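Local atomic coordinates of tricorn protease (Thermoplasma acidophilum, PDB entry 1K32), a protein that probably cleaves peptides as a serine protease, in a hexameric assembly whose beta-propeller domains are thought to gate substrate access. Residues I563-E566 / S567-L570; E659-Q662 / M663-A667. All coordinates share one frame; numbering follows the deposited sequence.

Contact 1: residues I563-E566 / S567-L570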
loop_
_atom_site.group_PDB
_atom_site.type_symbol
_atom_site.label_atom_id
_atom_site.label_comp_id
_atom_site.label_asym_id
_atom_site.label_seq_id
_atom_site.Cartn_x
_atom_site.Cartn_y
_atom_site.Cartn_z
ATOM N N ILE A 563 -7.470 13.182 -27.457
ATOM C CA ILE A 563 -8.628 13.671 -26.728
ATOM C C ILE A 563 -8.181 14.718 -25.702
ATOM O O ILE A 563 -7.681 14.380 -24.629
ATOM C CB ILE A 563 -9.341 12.498 -26.006
ATOM C CG1 ILE A 563 -9.835 11.486 -27.041
ATOM C CG2 ILE A 563 -10.512 13.015 -25.159
ATOM C CD1 ILE A 563 -10.326 10.190 -26.434
ATOM N N PRO A 564 -8.345 16.006 -26.030
ATOM C CA PRO A 564 -7.953 17.083 -25.121
ATOM C C PRO A 564 -8.946 17.246 -23.964
ATOM O O PRO A 564 -10.147 17.414 -24.180
ATOM C CB PRO A 564 -7.933 18.299 -26.035
ATOM C CG PRO A 564 -9.092 18.022 -26.942
ATOM C CD PRO A 564 -8.887 16.554 -27.287
ATOM N N LEU A 565 -8.428 17.192 -22.744
ATOM C CA LEU A 565 -9.248 17.335 -21.548
ATOM C C LEU A 565 -8.856 18.601 -20.791
ATOM O O LEU A 565 -7.997 19.360 -21.244
ATOM C CB LEU A 565 -9.080 16.110 -20.649
ATOM C CG LEU A 565 -9.517 14.795 -21.299
ATOM C CD1 LEU A 565 -9.188 13.627 -20.381
ATOM C CD2 LEU A 565 -11.000 14.851 -21.597
ATOM N N GLU A 566 -9.477 18.821 -19.636
ATOM C CA GLU A 566 -9.194 20.016 -18.847
ATOM C C GLU A 566 -7.715 20.191 -18.536
ATOM O O GLU A 566 -7.103 21.175 -18.946
ATOM C CB GLU A 566 -10.002 20.000 -17.545
ATOM C CG GLU A 566 -9.875 21.289 -16.739
ATOM C CD GLU A 566 -10.889 21.382 -15.611
ATOM O OE1 GLU A 566 -10.909 22.422 -14.920
ATOM O OE2 GLU A 566 -11.663 20.417 -15.417
ATOM N N SER A 567 -7.130 19.241 -17.817
ATOM C CA SER A 567 -5.722 19.353 -17.481
ATOM C C SER A 567 -4.872 18.212 -18.026
ATOM O O SER A 567 -3.768 17.964 -17.550
ATOM C CB SER A 567 -5.554 19.472 -15.962
ATOM O OG SER A 567 -6.266 18.456 -15.282
ATOM N N SER A 568 -5.383 17.521 -19.036
ATOM C CA SER A 568 -4.636 16.428 -19.639
ATOM C C SER A 568 -5.135 16.131 -21.036
ATOM O O SER A 568 -6.221 16.567 -21.426
ATOM C CB SER A 568 -4.748 15.162 -18.788
ATOM O OG SER A 568 -6.085 14.717 -18.737
ATOM N N ILE A 569 -4.323 15.389 -21.781
ATOM C CA ILE A 569 -4.654 14.997 -23.134
ATOM C C ILE A 569 -4.481 13.491 -23.245
ATOM O O ILE A 569 -3.418 12.963 -22.920
ATOM C CB ILE A 569 -3.728 15.705 -24.148
ATOM C CG1 ILE A 569 -3.932 17.221 -24.042
ATOM C CG2 ILE A 569 -4.001 15.211 -25.544
ATOM C CD1 ILE A 569 -3.004 18.042 -24.881
ATOM N N LEU A 570 -5.532 12.795 -23.674
ATOM C CA LEU A 570 -5.447 11.351 -23.830
ATOM C C LEU A 570 -4.994 11.105 -25.245
ATOM O O LEU A 570 -5.351 11.858 -26.151
ATOM C CB LEU A 570 -6.806 10.683 -23.590
ATOM C CG LEU A 570 -7.244 10.428 -22.142
ATOM C CD1 LEU A 570 -6.511 9.225 -21.576
ATOM C CD2 LEU A 570 -6.965 11.646 -21.297
#
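Ile-563 and Leu-570 form the last hydrogen-bonded pair before the turn of a beta hairpin, part of a four-stranded antiparallel sheet that makes up one blade of a beta propeller. Two backbone bonds define the pair: Ile-563 N reaches Leu-570 O at 2.8 Å with a nearly straight N-H (169°), and Leu-570 N returns to Ile-563 O at 2.8 Å. Pro-564 and Ile-569 follow as a non-hydrogen-bonded pair, a position where the proline costs the hairpin no rung for want of an N-H. The chain then reverses through Glu-566 and Ser-567, and a third bond closes the turn, Leu-565 N to Ser-568 O at 2.6 Å, short and more bent (141°).

The side chain of Leu-565 can be followed outward from this bond. Its CB sits 3.0 Å from Ser-568 O, the oxygen already taken by its own N-H. CG stands beside the backbone N (chi1 -61°) and therefore stays close to that carbonyl. Beyond it, CD1 comes to 3.7 Å from Ser-568 OG and leans toward the Leu-570 branch, although the modelled separation there is too short to be trusted. Leu-565 also touches Arg-619 and Leu-636 of neighbouring loops.

Evidence for two distinct faces lies in the paired residues. Ile-563 and Leu-570 share one, their CB atoms 3.9 Å apart. Pro-564 and Ile-569 share the other, where both lean on Tyr-487 of strand 485-490, while the Ile-569 backbone bonds to Tyr-596 of the next strand. Across that second pair, Ile-569 CG1 lies 4.2 Å from Pro-564 CA, and Ile-569 CA directs its hydrogen at Ile-563 O over 3.4 Å.

Contact 2: residues E659-Q662 / M663-A667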
loop_
_atom_site.group_PDB
_atom_site.type_symbol
_atom_site.label_atom_id
_atom_site.label_comp_id
_atom_site.label_asym_id
_atom_site.label_seq_id
_atom_site.Cartn_x
_atom_site.Cartn_y
_atom_site.Cartn_z
ATOM N N GLU A 659 -33.007 -12.927 -44.629
ATOM C CA GLU A 659 -31.573 -12.648 -44.666
ATOM C C GLU A 659 -30.936 -13.000 -46.013
ATOM O O GLU A 659 -30.127 -12.226 -46.535
ATOM C CB GLU A 659 -30.847 -13.387 -43.532
ATOM C CG GLU A 659 -31.029 -12.755 -42.148
ATOM C CD GLU A 659 -30.097 -13.358 -41.082
ATOM O OE1 GLU A 659 -29.973 -12.773 -39.980
ATOM O OE2 GLU A 659 -29.483 -14.415 -41.339
ATOM N N PHE A 660 -31.309 -14.144 -46.581
ATOM C CA PHE A 660 -30.765 -14.568 -47.877
ATOM C C PHE A 660 -31.125 -13.614 -49.007
ATOM O O PHE A 660 -30.330 -13.402 -49.931
ATOM C CB PHE A 660 -31.243 -15.983 -48.234
ATOM C CG PHE A 660 -30.519 -17.090 -47.486
ATOM C CD1 PHE A 660 -29.624 -16.797 -46.459
ATOM C CD2 PHE A 660 -30.724 -18.428 -47.833
ATOM C CE1 PHE A 660 -28.932 -17.833 -45.781
ATOM C CE2 PHE A 660 -30.043 -19.467 -47.168
ATOM C CZ PHE A 660 -29.142 -19.167 -46.137
ATOM N N LEU A 661 -32.331 -13.059 -48.951
ATOM C CA LEU A 661 -32.761 -12.118 -49.972
ATOM C C LEU A 661 -31.968 -10.832 -49.804
ATOM O O LEU A 661 -31.460 -10.283 -50.771
ATOM C CB LEU A 661 -34.259 -11.820 -49.841
ATOM C CG LEU A 661 -35.042 -11.694 -51.151
ATOM C CD1 LEU A 661 -36.387 -11.026 -50.849
ATOM C CD2 LEU A 661 -34.260 -10.874 -52.191
ATOM N N GLN A 662 -31.847 -10.356 -48.565
ATOM C CA GLN A 662 -31.099 -9.121 -48.301
ATOM C C GLN A 662 -29.625 -9.252 -48.689
ATOM O O GLN A 662 -29.029 -8.293 -49.199
ATOM C CB GLN A 662 -31.213 -8.730 -46.826
ATOM C CG GLN A 662 -30.627 -7.350 -46.458
ATOM C CD GLN A 662 -29.110 -7.356 -46.280
ATOM O OE1 GLN A 662 -28.507 -8.398 -45.987
ATOM N NE2 GLN A 662 -28.485 -6.181 -46.444
ATOM N N MET A 663 -29.054 -10.442 -48.476
ATOM C CA MET A 663 -27.640 -10.695 -48.790
ATOM C C MET A 663 -27.367 -10.817 -50.289
ATOM O O MET A 663 -26.365 -10.315 -50.780
ATOM C CB MET A 663 -27.155 -11.955 -48.059
ATOM C CG MET A 663 -27.074 -11.777 -46.555
ATOM S SD MET A 663 -27.011 -13.331 -45.611
ATOM C CE MET A 663 -25.244 -13.716 -45.711
ATOM N N TYR A 664 -28.250 -11.495 -51.016
ATOM C CA TYR A 664 -28.069 -11.613 -52.460
ATOM C C TYR A 664 -28.155 -10.203 -53.045
ATOM O O TYR A 664 -27.309 -9.796 -53.841
ATOM C CB TYR A 664 -29.164 -12.488 -53.075
ATOM C CG TYR A 664 -29.166 -12.418 -54.581
ATOM C CD1 TYR A 664 -28.186 -13.079 -55.326
ATOM C CD2 TYR A 664 -30.084 -11.593 -55.262
ATOM C CE1 TYR A 664 -28.104 -12.922 -56.717
ATOM C CE2 TYR A 664 -30.008 -11.425 -56.650
ATOM C CZ TYR A 664 -29.015 -12.090 -57.371
ATOM O OH TYR A 664 -28.903 -11.915 -58.729
ATOM N N ASP A 665 -29.187 -9.461 -52.651
ATOM C CA ASP A 665 -29.356 -8.092 -53.128
ATOM C C ASP A 665 -28.093 -7.253 -52.860
ATOM O O ASP A 665 -27.593 -6.581 -53.761
ATOM C CB ASP A 665 -30.577 -7.444 -52.468
ATOM C CG ASP A 665 -31.882 -7.804 -53.162
ATOM O OD1 ASP A 665 -32.940 -7.442 -52.619
ATOM O OD2 ASP A 665 -31.855 -8.434 -54.248
ATOM N N GLU A 666 -27.561 -7.308 -51.642
ATOM C CA GLU A 666 -26.351 -6.537 -51.325
ATOM C C GLU A 666 -25.132 -7.018 -52.117
ATOM O O GLU A 666 -24.320 -6.205 -52.572
ATOM C CB GLU A 666 -26.041 -6.583 -49.820
ATOM C CG GLU A 666 -24.916 -5.636 -49.421
ATOM C CD GLU A 666 -24.967 -5.185 -47.964
ATOM O OE1 GLU A 666 -24.494 -4.057 -47.682
ATOM O OE2 GLU A 666 -25.460 -5.952 -47.103
ATOM N N ALA A 667 -25.002 -8.334 -52.280
ATOM C CA ALA A 667 -23.879 -8.904 -53.032
ATOM C C ALA A 667 -23.953 -8.421 -54.480
ATOM O O ALA A 667 -22.951 -8.055 -55.078
ATOM C CB ALA A 667 -23.935 -10.431 -52.994
HETATM O O HOH W 1 -25.788 -8.627 -45.798
#
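Glu-659 to Ala-667 lie within one alpha helix, and the amides of Met-663 to Ala-667 each bond to the carbonyl four residues back, from Met-663 N to Glu-659 O at 2.8 Å through to Asp-665 N to Leu-661 O at 3.1 Å and Glu-666 N to Gln-662 O.

One turn apart on the helix surface, Gln-662 and Glu-666 lie side by side and point the same way. The glutamine chain bends at chi2 (-81°), which brings its amide beside the Glu-666 carboxylate, where NE2 donates to Glu-666 OE2 at 3.1 Å. The amide and carboxylate planes stand 88° apart, and the donor meets OE2 from above the carboxylate plane, 55° out of it. A water bridges the same two groups, giving one hydrogen to Gln-662 OE1 at 2.7 Å and one to Glu-666 OE2 at 3.0 Å. Both polar atoms of the glutamine amide are thus used and its rotation is fixed.

Met-663 crosses Gln-662 at about a right angle and curls back over the preceding turn. Its SD rests 3.4 Å from Glu-659 O and approaches Phe-660 CD1 obliquely at 4.4 Å; both side chains also pack on Leu-705 of helix 702-714. On another side of the helix, the Leu-661 side chain lies alongside that of Asp-665, with Leu-661 CD2 3.7 Å from Asp-665 OD1, while Asp-665 OD2 is hydrogen-bonded to Tyr-689 OH. Tyr-664 OH is hydrogen-bonded to the backbone O of that same Tyr-689.

Glu-666 also forms salt bridges, through OE2 to Arg-337 and through OE1 to Arg-339. An amide, a water and an arginine therefore all direct hydrogens at OE2, and this concentration of donors and positive charge would be expected to keep the buried carboxylate ionised.

Following the chain from the N terminus, contact 1 comes first and turns strand 559-564 directly into strand 568-573; contact 2 opens later, within helix 656-674. Each is continuous in sequence, so neither encloses a long loop, and the two stand in series without nesting or crossing. Between them the chain completes the hairpin's blade and one further four-stranded sheet, ending at strand 643-644. Their centres are 45 Å apart and their nearest atoms about 29 Å. Contact 1 is internal to its propeller, whereas 659-667 joins helices 678-693 and 702-714 to arginines in and next to strand 338-343 of an earlier propeller sheet.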